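Putative HTH-type transcriptional regulator ybaQ (Escherichia coli, PDB 2EBY) probably binds DNA through a Cro/C1-type helix-turn-helix domain and regulates transcription. Local coordinates at residues Y17-P22 / K61-T66; K26-A31 / V36-V41; W80-E83 / T88-E91. All coordinates share one frame; numbering follows the deposited sequence.

Contacts 1 and 2 belong to one helix-turn-helix domain and touch, their centres about 13 Å apart; contact 2 nests inside the loop closed by contact 1. Leu30 joins them by packing against Leu20, Val62 and Phe63. Contact 1 relies on aromatic and apolar overlap between helices 11-20 and 53-63, whereas contact 2 grades from buried aliphatic groups to a polar rim between helices 27-34 and 38-45. Contact 3, about 31 and 33 Å from them centre to centre, lies across the chain's centre. It has one hydrogen bond from a side-chain amide to a backbone carbonyl and one methyl contact. The second subunit lies against both its segments, meets 61-66 of contact 1 and reaches contact 2 through Glu29.

Contact 1: residues Y17-P22 / K61-T66; sequences YEYLEP and KVFDTT
Tyr19 lays its ring obliquely over one face of Phe63, joining the end of helix 11-20 to the end of helix 53-63 in the helix bundle of a Cro/C1-type helix-turn-helix domain. The ring centroids are 4.6 Å apart and the planes meet at 42°, an intermediate geometry that is neither a stack nor an edge-to-face pair. Tyr19 CD2 comes to 3.5 Å from Phe63 CD1, while Tyr19 CB lies 4.0 Å from Phe63 CE1, which places the overlap on the CD1-CE1 side of the phenylalanine. The two side chains slide past each other in opposite directions, and the backbones stay well apart, with 8.5 Å between the CA atoms of Tyr19 and Phe63. The CB bond of Tyr19 already points at 61-66, and with CG anti to the carbonyl carbon (chi1 -79°) CD2 comes to lie over Phe63.

The other face of Phe63 is taken by its chain neighbour: Val62 CG1 sits 3.9 Å above the ring plane, over the centre. Phe63 is thus held between a methyl group and a tyrosine ring, in keeping with its burial. Around this pair, Leu30 of helix 27-34 and Trp70 of helix 67-83 also touch Phe63, and Val98 of the second subunit packs on it. Phe69 lies against Tyr19, so helix 67-83 borders both aromatic residues.

Asp64 is the first residue to leave helical angles, with a positive phi of 56°, and the chain turns so that Thr65 also points toward Tyr19. Its methyl, not its hydroxyl, faces the tyrosine, with Thr65 CG2 3.8 Å from Tyr19 OH. Thr65 OG1 has a weak hydrogen bond with Trp70 NE1 and donates another to Thr66 O at 2.9 Å.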
ATOM      1  N   TYR A  17     -11.894  18.173  -5.341  1.00 47.79           N
ATOM      2  CA  TYR A  17     -12.716  18.510  -6.500  1.00 49.19           C
ATOM      3  C   TYR A  17     -14.024  17.748  -6.689  1.00 48.80           C
ATOM      4  O   TYR A  17     -14.890  18.201  -7.428  1.00 50.39           O
ATOM      5  CB  TYR A  17     -11.877  18.416  -7.781  1.00 49.17           C
ATOM      6  CG  TYR A  17     -10.672  19.334  -7.777  1.00 50.77           C
ATOM      7  CD1 TYR A  17     -10.804  20.683  -7.447  1.00 51.54           C
ATOM      8  CD2 TYR A  17      -9.397  18.852  -8.073  1.00 51.26           C
ATOM      9  CE1 TYR A  17      -9.700  21.532  -7.416  1.00 50.20           C
ATOM     10  CE2 TYR A  17      -8.282  19.696  -8.047  1.00 50.57           C
ATOM     11  CZ  TYR A  17      -8.442  21.033  -7.710  1.00 51.21           C
ATOM     12  OH  TYR A  17      -7.348  21.871  -7.663  1.00 51.39           O
ATOM     13  N   GLU A  18     -14.189  16.609  -6.024  1.00 48.79           N
ATOM     14  CA  GLU A  18     -15.425  15.847  -6.176  1.00 48.37           C
ATOM     15  C   GLU A  18     -16.281  15.689  -4.922  1.00 47.34           C
ATOM     16  O   GLU A  18     -17.383  15.145  -4.987  1.00 45.47           O
ATOM     17  CB  GLU A  18     -15.132  14.462  -6.754  1.00 51.26           C
ATOM     18  CG  GLU A  18     -14.923  14.456  -8.260  1.00 56.00           C
ATOM     19  CD  GLU A  18     -14.837  13.053  -8.829  1.00 58.81           C
ATOM     20  OE1 GLU A  18     -15.690  12.207  -8.474  1.00 60.64           O
ATOM     21  OE2 GLU A  18     -13.923  12.798  -9.639  1.00 60.81           O
ATOM     22  N   TYR A  19     -15.787  16.151  -3.781  1.00 46.75           N
ATOM     23  CA  TYR A  19     -16.562  16.043  -2.554  1.00 47.34           C
ATOM     24  C   TYR A  19     -16.644  17.353  -1.776  1.00 48.21           C
ATOM     25  O   TYR A  19     -17.739  17.828  -1.468  1.00 48.75           O
ATOM     26  CB  TYR A  19     -16.000  14.939  -1.644  1.00 47.72           C
ATOM     27  CG  TYR A  19     -16.408  13.531  -2.039  1.00 46.90           C
ATOM     28  CD1 TYR A  19     -15.562  12.724  -2.796  1.00 47.34           C
ATOM     29  CD2 TYR A  19     -17.656  13.018  -1.676  1.00 46.47           C
ATOM     30  CE1 TYR A  19     -15.949  11.443  -3.186  1.00 48.92           C
ATOM     31  CE2 TYR A  19     -18.052  11.741  -2.061  1.00 46.43           C
ATOM     32  CZ  TYR A  19     -17.197  10.959  -2.817  1.00 48.48           C
ATOM     33  OH  TYR A  19     -17.602   9.708  -3.229  1.00 49.34           O
ATOM     34  N   LEU A  20     -15.495  17.943  -1.466  1.00 47.23           N
ATOM     35  CA  LEU A  20     -15.468  19.177  -0.697  1.00 47.25           C
ATOM     36  C   LEU A  20     -16.066  20.389  -1.406  1.00 48.13           C
ATOM     37  O   LEU A  20     -16.858  21.126  -0.817  1.00 47.22           O
ATOM     38  CB  LEU A  20     -14.037  19.496  -0.259  1.00 46.85           C
ATOM     39  CG  LEU A  20     -13.343  18.476   0.649  1.00 46.04           C
ATOM     40  CD1 LEU A  20     -12.054  19.089   1.159  1.00 44.22           C
ATOM     41  CD2 LEU A  20     -14.243  18.079   1.824  1.00 44.44           C
ATOM     42  N   GLU A  21     -15.696  20.599  -2.664  1.00 49.23           N
ATOM     43  CA  GLU A  21     -16.205  21.748  -3.397  1.00 51.22           C
ATOM     44  C   GLU A  21     -17.641  21.638  -3.891  1.00 51.95           C
ATOM     45  O   GLU A  21     -18.354  22.635  -3.930  1.00 54.12           O
ATOM     46  CB  GLU A  21     -15.266  22.105  -4.552  1.00 51.66           C
ATOM     47  CG  GLU A  21     -14.002  22.819  -4.062  1.00 53.83           C
ATOM     48  CD  GLU A  21     -13.032  23.170  -5.171  1.00 54.09           C
ATOM     49  OE1 GLU A  21     -13.249  22.730  -6.319  1.00 54.25           O
ATOM     50  OE2 GLU A  21     -12.043  23.883  -4.887  1.00 55.14           O
ATOM     51  N   PRO A  22     -18.093  20.437  -4.281  1.00 51.64           N
ATOM     52  CA  PRO A  22     -19.486  20.419  -4.735  1.00 51.15           C
ATOM     53  C   PRO A  22     -20.466  20.503  -3.569  1.00 50.84           C
ATOM     54  O   PRO A  22     -21.602  20.946  -3.730  1.00 50.92           O
ATOM     55  CB  PRO A  22     -19.585  19.100  -5.499  1.00 51.22           C
ATOM     56  CG  PRO A  22     -18.577  18.226  -4.802  1.00 51.34           C
ATOM     57  CD  PRO A  22     -17.414  19.168  -4.597  1.00 51.83           C
ATOM     58  N   LYS A  61     -16.404   5.919   5.930  1.00 30.64           N
ATOM     59  CA  LYS A  61     -17.492   6.172   6.870  1.00 34.82           C
ATOM     60  C   LYS A  61     -18.166   7.530   6.640  1.00 36.32           C
ATOM     61  O   LYS A  61     -19.390   7.609   6.542  1.00 37.68           O
ATOM     62  CB  LYS A  61     -16.962   6.060   8.307  1.00 36.12           C
ATOM     63  CG  LYS A  61     -17.957   6.410   9.406  1.00 40.29           C
ATOM     64  CD  LYS A  61     -19.107   5.426   9.488  1.00 43.78           C
ATOM     65  CE  LYS A  61     -20.092   5.813  10.594  1.00 46.05           C
ATOM     66  NZ  LYS A  61     -19.490   5.777  11.961  1.00 45.62           N
ATOM     67  N   VAL A  62     -17.367   8.589   6.529  1.00 37.47           N
ATOM     68  CA  VAL A  62     -17.892   9.935   6.318  1.00 37.54           C
ATOM     69  C   VAL A  62     -18.628  10.120   4.991  1.00 38.49           C
ATOM     70  O   VAL A  62     -19.658  10.795   4.932  1.00 37.90           O
ATOM     71  CB  VAL A  62     -16.754  11.006   6.410  1.00 38.09           C
ATOM     72  CG1 VAL A  62     -17.256  12.358   5.940  1.00 35.42           C
ATOM     73  CG2 VAL A  62     -16.248  11.116   7.847  1.00 36.96           C
ATOM     74  N   PHE A  63     -18.120   9.520   3.924  1.00 38.38           N
ATOM     75  CA  PHE A  63     -18.763   9.698   2.629  1.00 39.84           C
ATOM     76  C   PHE A  63     -19.576   8.511   2.134  1.00 39.47           C
ATOM     77  O   PHE A  63     -20.051   8.511   1.004  1.00 39.42           O
ATOM     78  CB  PHE A  63     -17.717  10.094   1.584  1.00 40.24           C
ATOM     79  CG  PHE A  63     -17.083  11.428   1.842  1.00 40.75           C
ATOM     80  CD1 PHE A  63     -17.830  12.596   1.751  1.00 40.96           C
ATOM     81  CD2 PHE A  63     -15.739  11.520   2.188  1.00 41.81           C
ATOM     82  CE1 PHE A  63     -17.247  13.840   2.001  1.00 42.18           C
ATOM     83  CE2 PHE A  63     -15.146  12.760   2.442  1.00 41.01           C
ATOM     84  CZ  PHE A  63     -15.902  13.919   2.347  1.00 40.28           C
ATOM     85  N   ASP A  64     -19.733   7.505   2.981  1.00 40.03           N
ATOM     86  CA  ASP A  64     -20.503   6.322   2.633  1.00 40.56           C
ATOM     87  C   ASP A  64     -20.014   5.638   1.360  1.00 39.14           C
ATOM     88  O   ASP A  64     -20.767   5.464   0.404  1.00 40.32           O
ATOM     89  CB  ASP A  64     -21.981   6.695   2.508  1.00 42.55           C
ATOM     90  CG  ASP A  64     -22.888   5.480   2.416  1.00 45.44           C
ATOM     91  OD1 ASP A  64     -22.637   4.482   3.125  1.00 45.61           O
ATOM     92  OD2 ASP A  64     -23.867   5.536   1.642  1.00 46.90           O
ATOM     93  N   THR A  65     -18.740   5.263   1.353  1.00 35.91           N
ATOM     94  CA  THR A  65     -18.143   4.575   0.215  1.00 33.30           C
ATOM     95  C   THR A  65     -17.486   3.327   0.773  1.00 31.19           C
ATOM     96  O   THR A  65     -17.637   3.015   1.954  1.00 30.46           O
ATOM     97  CB  THR A  65     -17.032   5.406  -0.457  1.00 32.36           C
ATOM     98  OG1 THR A  65     -15.898   5.476   0.416  1.00 29.89           O
ATOM     99  CG2 THR A  65     -17.526   6.806  -0.762  1.00 31.40           C
ATOM    100  N   THR A  66     -16.768   2.607  -0.080  1.00 31.04           N
ATOM    101  CA  THR A  66     -16.047   1.422   0.364  1.00 30.04           C
ATOM    102  C   THR A  66     -14.675   1.928   0.769  1.00 27.36           C
ATOM    103  O   THR A  66     -14.315   3.061   0.465  1.00 25.10           O
ATOM    104  CB  THR A  66     -15.843   0.403  -0.771  1.00 29.42           C
ATOM    105  OG1 THR A  66     -15.159   1.039  -1.855  1.00 32.08           O
ATOM    106  CG2 THR A  66     -17.170  -0.146  -1.248  1.00 30.56           C
TER

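Contact 2: residues K26-A31 / V36-V41; sequences KINELA and VHRNSV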
ATOM      1  N   LYS A  26     -15.809  22.606   4.258  1.00 46.44           N
ATOM      2  CA  LYS A  26     -14.467  23.105   4.562  1.00 45.80           C
ATOM      3  C   LYS A  26     -13.508  22.025   5.042  1.00 44.36           C
ATOM      4  O   LYS A  26     -13.918  20.973   5.529  1.00 43.09           O
ATOM      5  CB  LYS A  26     -14.520  24.177   5.654  1.00 48.34           C
ATOM      6  CG  LYS A  26     -15.056  25.525   5.246  1.00 50.97           C
ATOM      7  CD  LYS A  26     -15.100  26.412   6.477  1.00 55.31           C
ATOM      8  CE  LYS A  26     -15.548  27.821   6.152  1.00 57.37           C
ATOM      9  NZ  LYS A  26     -15.821  28.597   7.397  1.00 58.14           N
ATOM     10  N   ILE A  27     -12.220  22.315   4.913  1.00 43.57           N
ATOM     11  CA  ILE A  27     -11.176  21.409   5.365  1.00 42.57           C
ATOM     12  C   ILE A  27     -11.409  21.133   6.845  1.00 42.58           C
ATOM     13  O   ILE A  27     -11.435  19.981   7.278  1.00 41.39           O
ATOM     14  CB  ILE A  27      -9.775  22.048   5.190  1.00 42.12           C
ATOM     15  CG1 ILE A  27      -9.467  22.215   3.704  1.00 41.53           C
ATOM     16  CG2 ILE A  27      -8.708  21.202   5.882  1.00 40.58           C
ATOM     17  CD1 ILE A  27      -9.545  20.936   2.934  1.00 42.18           C
ATOM     18  N   ASN A  28     -11.585  22.206   7.611  1.00 42.68           N
ATOM     19  CA  ASN A  28     -11.816  22.099   9.047  1.00 44.17           C
ATOM     20  C   ASN A  28     -13.074  21.298   9.354  1.00 43.72           C
ATOM     21  O   ASN A  28     -13.114  20.557  10.332  1.00 43.10           O
ATOM     22  CB  ASN A  28     -11.939  23.490   9.679  1.00 46.06           C
ATOM     23  CG  ASN A  28     -10.687  24.318   9.505  1.00 50.32           C
ATOM     24  OD1 ASN A  28      -9.681  23.830   8.986  1.00 51.18           O
ATOM     25  ND2 ASN A  28     -10.736  25.577   9.939  1.00 50.51           N
ATOM     26  N   GLU A  29     -14.106  21.459   8.531  1.00 42.44           N
ATOM     27  CA  GLU A  29     -15.348  20.723   8.743  1.00 42.00           C
ATOM     28  C   GLU A  29     -15.117  19.231   8.547  1.00 40.29           C
ATOM     29  O   GLU A  29     -15.542  18.422   9.363  1.00 39.23           O
ATOM     30  CB  GLU A  29     -16.445  21.224   7.797  1.00 42.55           C
ATOM     31  CG  GLU A  29     -17.034  22.568   8.219  1.00 45.43           C
ATOM     32  CD  GLU A  29     -18.066  23.097   7.243  1.00 44.58           C
ATOM     33  OE1 GLU A  29     -17.700  23.365   6.082  1.00 43.11           O
ATOM     34  OE2 GLU A  29     -19.239  23.248   7.639  1.00 45.80           O
ATOM     35  N   LEU A  30     -14.438  18.869   7.463  1.00 39.33           N
ATOM     36  CA  LEU A  30     -14.152  17.463   7.204  1.00 39.69           C
ATOM     37  C   LEU A  30     -13.274  16.914   8.325  1.00 39.45           C
ATOM     38  O   LEU A  30     -13.482  15.794   8.793  1.00 39.85           O
ATOM     39  CB  LEU A  30     -13.433  17.282   5.862  1.00 39.33           C
ATOM     40  CG  LEU A  30     -13.012  15.829   5.579  1.00 40.74           C
ATOM     41  CD1 LEU A  30     -14.258  14.952   5.484  1.00 38.87           C
ATOM     42  CD2 LEU A  30     -12.200  15.742   4.292  1.00 37.48           C
ATOM     43  N   ALA A  31     -12.297  17.707   8.756  1.00 37.41           N
ATOM     44  CA  ALA A  31     -11.395  17.280   9.819  1.00 36.55           C
ATOM     45  C   ALA A  31     -12.156  16.861  11.068  1.00 35.54           C
ATOM     46  O   ALA A  31     -11.878  15.815  11.646  1.00 34.29           O
ATOM     47  CB  ALA A  31     -10.399  18.396  10.158  1.00 34.25           C
ATOM     48  N   VAL A  36      -9.820  13.993  12.861  1.00 37.92           N
ATOM     49  CA  VAL A  36      -8.371  14.053  12.711  1.00 37.50           C
ATOM     50  C   VAL A  36      -8.020  15.536  12.715  1.00 37.99           C
ATOM     51  O   VAL A  36      -8.911  16.379  12.605  1.00 39.46           O
ATOM     52  CB  VAL A  36      -7.898  13.415  11.377  1.00 36.65           C
ATOM     53  CG1 VAL A  36      -8.260  11.928  11.350  1.00 33.63           C
ATOM     54  CG2 VAL A  36      -8.530  14.148  10.198  1.00 33.85           C
ATOM     55  N   HIS A  37      -6.739  15.861  12.847  1.00 37.93           N
ATOM     56  CA  HIS A  37      -6.321  17.256  12.856  1.00 36.83           C
ATOM     57  C   HIS A  37      -6.490  17.829  11.455  1.00 35.95           C
ATOM     58  O   HIS A  37      -6.384  17.107  10.466  1.00 35.04           O
ATOM     59  CB  HIS A  37      -4.856  17.368  13.301  1.00 39.27           C
ATOM     60  CG  HIS A  37      -4.409  18.776  13.557  1.00 41.55           C
ATOM     61  ND1 HIS A  37      -4.289  19.709  12.555  1.00 41.85           N
ATOM     62  CD2 HIS A  37      -4.097  19.417  14.712  1.00 42.34           C
ATOM     63  CE1 HIS A  37      -3.925  20.873  13.077  1.00 42.64           C
ATOM     64  NE2 HIS A  37      -3.804  20.717  14.384  1.00 43.02           N
ATOM     65  N   ARG A  38      -6.778  19.124  11.376  1.00 35.11           N
ATOM     66  CA  ARG A  38      -6.943  19.796  10.095  1.00 32.30           C
ATOM     67  C   ARG A  38      -5.719  19.562   9.217  1.00 31.23           C
ATOM     68  O   ARG A  38      -5.843  19.422   8.004  1.00 30.36           O
ATOM     69  CB  ARG A  38      -7.119  21.304  10.285  1.00 34.25           C
ATOM     70  CG  ARG A  38      -6.981  22.076   8.972  1.00 42.58           C
ATOM     71  CD  ARG A  38      -6.889  23.588   9.159  1.00 44.76           C
ATOM     72  NE  ARG A  38      -7.471  24.291   8.015  1.00 46.86           N
ATOM     73  CZ  ARG A  38      -6.940  24.322   6.796  1.00 47.40           C
ATOM     74  NH1 ARG A  38      -5.797  23.695   6.544  1.00 49.04           N
ATOM     75  NH2 ARG A  38      -7.564  24.967   5.822  1.00 48.98           N
ATOM     76  N   ASN A  39      -4.536  19.540   9.832  1.00 28.93           N
ATOM     77  CA  ASN A  39      -3.293  19.343   9.092  1.00 27.88           C
ATOM     78  C   ASN A  39      -3.194  17.982   8.395  1.00 27.13           C
ATOM     79  O   ASN A  39      -2.571  17.874   7.347  1.00 26.11           O
ATOM     80  CB  ASN A  39      -2.089  19.587  10.014  1.00 25.93           C
ATOM     81  CG  ASN A  39      -1.928  21.068  10.387  1.00 27.35           C
ATOM     82  OD1 ASN A  39      -2.731  21.912   9.979  1.00 25.18           O
ATOM     83  ND2 ASN A  39      -0.893  21.383  11.164  1.00 22.64           N
ATOM     84  N   SER A  40      -3.804  16.941   8.961  1.00 28.78           N
ATOM     85  CA  SER A  40      -3.777  15.630   8.298  1.00 30.47           C
ATOM     86  C   SER A  40      -4.564  15.701   6.987  1.00 29.18           C
ATOM     87  O   SER A  40      -4.128  15.179   5.968  1.00 28.68           O
ATOM     88  CB  SER A  40      -4.409  14.536   9.168  1.00 29.10           C
ATOM     89  OG  SER A  40      -3.642  14.276  10.322  1.00 35.11           O
ATOM     90  N   VAL A  41      -5.738  16.328   7.034  1.00 29.95           N
ATOM     91  CA  VAL A  41      -6.579  16.455   5.855  1.00 30.44           C
ATOM     92  C   VAL A  41      -5.853  17.275   4.796  1.00 30.17           C
ATOM     93  O   VAL A  41      -5.837  16.919   3.613  1.00 28.55           O
ATOM     94  CB  VAL A  41      -7.928  17.135   6.200  1.00 32.59           C
ATOM     95  CG1 VAL A  41      -8.770  17.289   4.945  1.00 32.47           C
ATOM     96  CG2 VAL A  41      -8.673  16.318   7.246  1.00 29.33           C
TER
HETATM   97  O   HOH W   1     -10.918  25.391   6.598  1.00 45.62           O
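Ala31 O accepts a hydrogen bond from Val36 N at 3.0 Å, with an N-H...O angle of 157°, and so ties helix 27-34 to the approach to helix 38-45. These are the two helices of the predicted helix-turn-helix motif, the second in the position of the recognition helix in this family. The closest backbone approach is here, 5.1 Å between the CA atoms of Ala31 and Arg38; the small methyl of Ala31, its CB 3.7 Å from Arg38 CA, is consistent with it.

The interior is aliphatic. Val41 divides its methyls: CG1, anti to the backbone N (chi1 178°), lies 3.8 Å from Leu30 CD2, and CG2 packs 3.9 Å from Ala31 CA. Ile27 CG2 adds to this layer, 4.0 Å from Val41 CG1. Leu15 and Leu20 of helix 11-20 and Val62 and Phe63 of helix 53-63 meet Leu30 from outside the motif.

At the rim, Arg38 crosses Ile27 at about a right angle and lays one guanidinium face on it, Ile27 CG2 being 3.7 Å above the plane. Asn28 OD1 approaches the guanidinium edge, but the modelled bond to Arg38 NE is implausibly short and its details are doubtful. A water bonds weakly to both Asn28 N and Arg38 NH2. The start of helix 38-45 is capped by His37, whose ND1 takes the N-H of Asn39 at 2.7 Å in the ring plane.

The chemistry implies an apolar seam between the helices, with the arginine's charge kept at the exposed margin, where its alkyl neighbour holds one face.

Contact 3: residues W80-E83 / T88-E91; sequences WEVE and TQEE
The flat carboxamide of Gln89 meets the carbonyl of Val82 from above, NE2 standing 48° out of the carbonyl plane and away from the lone-pair directions. NE2 nevertheless donates a hydrogen bond to Val82 O, 3.0 Å long, with an N-H...O angle of 149°; the oxygen in turn is tilted somewhat from the amide plane. A bend at chi2 (-56°) folds the glutamine back toward helix 67-83, so that NE2 also lies 3.5 Å from Glu83 CA.

Two consecutive helices, 67-83 and 86-94, meet here across a short loop. Val82 is next to last in the first, where carbonyls often lack in-helix partners, and the Gln89 bond is consistent with filling that place. In the second helix, Thr88 N donates to Asn85 OD1.

The pair lies far from contacts 1 and 2 of its own chain but against the helix-turn-helix domain of the second subunit, and so forms part of the dimer contact: Thr53 and Glu54 of that subunit pack on Val82 and Thr88 respectively, and its Arg58 forms a salt bridge with Glu91. Between the two helices the apolar touch is light: Val82 CG1 and Thr88 CG2 are 4.1 Å apart, their side chains crossing at about a right angle.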
ATOM      1  N   TRP A  80       2.182   4.887 -10.341  1.00 38.43           N
ATOM      2  CA  TRP A  80       2.710   5.952 -11.176  1.00 40.25           C
ATOM      3  C   TRP A  80       4.104   6.361 -10.699  1.00 40.96           C
ATOM      4  O   TRP A  80       5.021   6.501 -11.504  1.00 40.03           O
ATOM      5  CB  TRP A  80       1.784   7.167 -11.136  1.00 42.15           C
ATOM      6  CG  TRP A  80       2.262   8.299 -11.980  1.00 44.87           C
ATOM      7  CD1 TRP A  80       2.067   8.460 -13.320  1.00 46.43           C
ATOM      8  CD2 TRP A  80       3.065   9.403 -11.550  1.00 46.72           C
ATOM      9  NE1 TRP A  80       2.703   9.600 -13.755  1.00 46.82           N
ATOM     10  CE2 TRP A  80       3.324  10.198 -12.691  1.00 46.52           C
ATOM     11  CE3 TRP A  80       3.598   9.802 -10.315  1.00 47.73           C
ATOM     12  CZ2 TRP A  80       4.093  11.368 -12.632  1.00 46.58           C
ATOM     13  CZ3 TRP A  80       4.366  10.969 -10.256  1.00 46.79           C
ATOM     14  CH2 TRP A  80       4.604  11.735 -11.412  1.00 46.28           C
ATOM     15  N   GLU A  81       4.263   6.541  -9.389  1.00 41.01           N
ATOM     16  CA  GLU A  81       5.550   6.946  -8.824  1.00 43.21           C
ATOM     17  C   GLU A  81       6.696   5.998  -9.150  1.00 43.69           C
ATOM     18  O   GLU A  81       7.815   6.446  -9.395  1.00 43.10           O
ATOM     19  CB  GLU A  81       5.455   7.103  -7.305  1.00 45.24           C
ATOM     20  CG  GLU A  81       4.420   8.121  -6.857  1.00 49.44           C
ATOM     21  CD  GLU A  81       4.425   8.347  -5.355  1.00 51.56           C
ATOM     22  OE1 GLU A  81       4.621   7.364  -4.606  1.00 53.71           O
ATOM     23  OE2 GLU A  81       4.218   9.502  -4.921  1.00 51.80           O
ATOM     24  N   VAL A  82       6.431   4.693  -9.136  1.00 42.36           N
ATOM     25  CA  VAL A  82       7.471   3.720  -9.446  1.00 41.20           C
ATOM     26  C   VAL A  82       7.802   3.759 -10.931  1.00 41.36           C
ATOM     27  O   VAL A  82       8.970   3.720 -11.315  1.00 39.69           O
ATOM     28  CB  VAL A  82       7.042   2.287  -9.058  1.00 40.59           C
ATOM     29  CG1 VAL A  82       8.026   1.272  -9.632  1.00 38.53           C
ATOM     30  CG2 VAL A  82       6.986   2.156  -7.540  1.00 37.43           C
ATOM     31  N   GLU A  83       6.767   3.845 -11.761  1.00 42.97           N
ATOM     32  CA  GLU A  83       6.931   3.884 -13.212  1.00 46.16           C
ATOM     33  C   GLU A  83       7.672   5.114 -13.723  1.00 46.35           C
ATOM     34  O   GLU A  83       8.265   5.080 -14.800  1.00 46.74           O
ATOM     35  CB  GLU A  83       5.566   3.814 -13.892  1.00 47.80           C
ATOM     36  CG  GLU A  83       4.969   2.423 -13.929  1.00 52.52           C
ATOM     37  CD  GLU A  83       3.483   2.444 -14.208  1.00 54.67           C
ATOM     38  OE1 GLU A  83       2.995   3.460 -14.749  1.00 56.64           O
ATOM     39  OE2 GLU A  83       2.803   1.444 -13.895  1.00 57.03           O
ATOM     40  N   THR A  88      14.771   3.446 -10.495  1.00 41.92           N
ATOM     41  CA  THR A  88      14.085   2.184 -10.239  1.00 40.44           C
ATOM     42  C   THR A  88      13.874   1.373 -11.520  1.00 39.72           C
ATOM     43  O   THR A  88      14.061   0.159 -11.531  1.00 36.99           O
ATOM     44  CB  THR A  88      12.715   2.421  -9.575  1.00 40.09           C
ATOM     45  OG1 THR A  88      12.879   3.266  -8.432  1.00 38.14           O
ATOM     46  CG2 THR A  88      12.104   1.093  -9.130  1.00 41.62           C
ATOM     47  N   GLN A  89      13.492   2.050 -12.596  1.00 40.39           N
ATOM     48  CA  GLN A  89      13.250   1.381 -13.869  1.00 43.57           C
ATOM     49  C   GLN A  89      14.489   0.702 -14.464  1.00 44.56           C
ATOM     50  O   GLN A  89      14.427  -0.451 -14.902  1.00 44.92           O
ATOM     51  CB  GLN A  89      12.653   2.375 -14.867  1.00 43.32           C
ATOM     52  CG  GLN A  89      11.240   2.820 -14.528  1.00 44.56           C
ATOM     53  CD  GLN A  89      10.283   1.651 -14.396  1.00 46.20           C
ATOM     54  OE1 GLN A  89      10.149   0.837 -15.313  1.00 46.04           O
ATOM     55  NE2 GLN A  89       9.610   1.562 -13.252  1.00 46.23           N
ATOM     56  N   GLU A  90      15.608   1.414 -14.491  1.00 45.92           N
ATOM     57  CA  GLU A  90      16.834   0.833 -15.018  1.00 48.75           C
ATOM     58  C   GLU A  90      17.210  -0.362 -14.168  1.00 47.73           C
ATOM     59  O   GLU A  90      17.611  -1.406 -14.670  1.00 47.16           O
ATOM     60  CB  GLU A  90      17.965   1.869 -15.019  1.00 50.55           C
ATOM     61  CG  GLU A  90      17.874   2.846 -16.166  1.00 56.17           C
ATOM     62  CD  GLU A  90      17.749   2.134 -17.503  1.00 59.55           C
ATOM     63  OE1 GLU A  90      18.590   1.245 -17.779  1.00 61.47           O
ATOM     64  OE2 GLU A  90      16.815   2.456 -18.275  1.00 60.31           O
ATOM     65  N   GLU A  91      17.043  -0.176 -12.868  1.00 46.68           N
ATOM     66  CA  GLU A  91      17.322  -1.183 -11.857  1.00 46.39           C
ATOM     67  C   GLU A  91      16.468  -2.433 -12.096  1.00 44.97           C
ATOM     68  O   GLU A  91      16.968  -3.554 -12.125  1.00 42.74           O
ATOM     69  CB  GLU A  91      17.043  -0.556 -10.489  1.00 47.86           C
ATOM     70  CG  GLU A  91      17.566  -1.280  -9.310  1.00 51.71           C
ATOM     71  CD  GLU A  91      17.515  -0.391  -8.110  1.00 53.29           C
ATOM     72  OE1 GLU A  91      18.338   0.545  -8.030  1.00 53.24           O
ATOM     73  OE2 GLU A  91      16.634  -0.618  -7.265  1.00 55.03           O
TER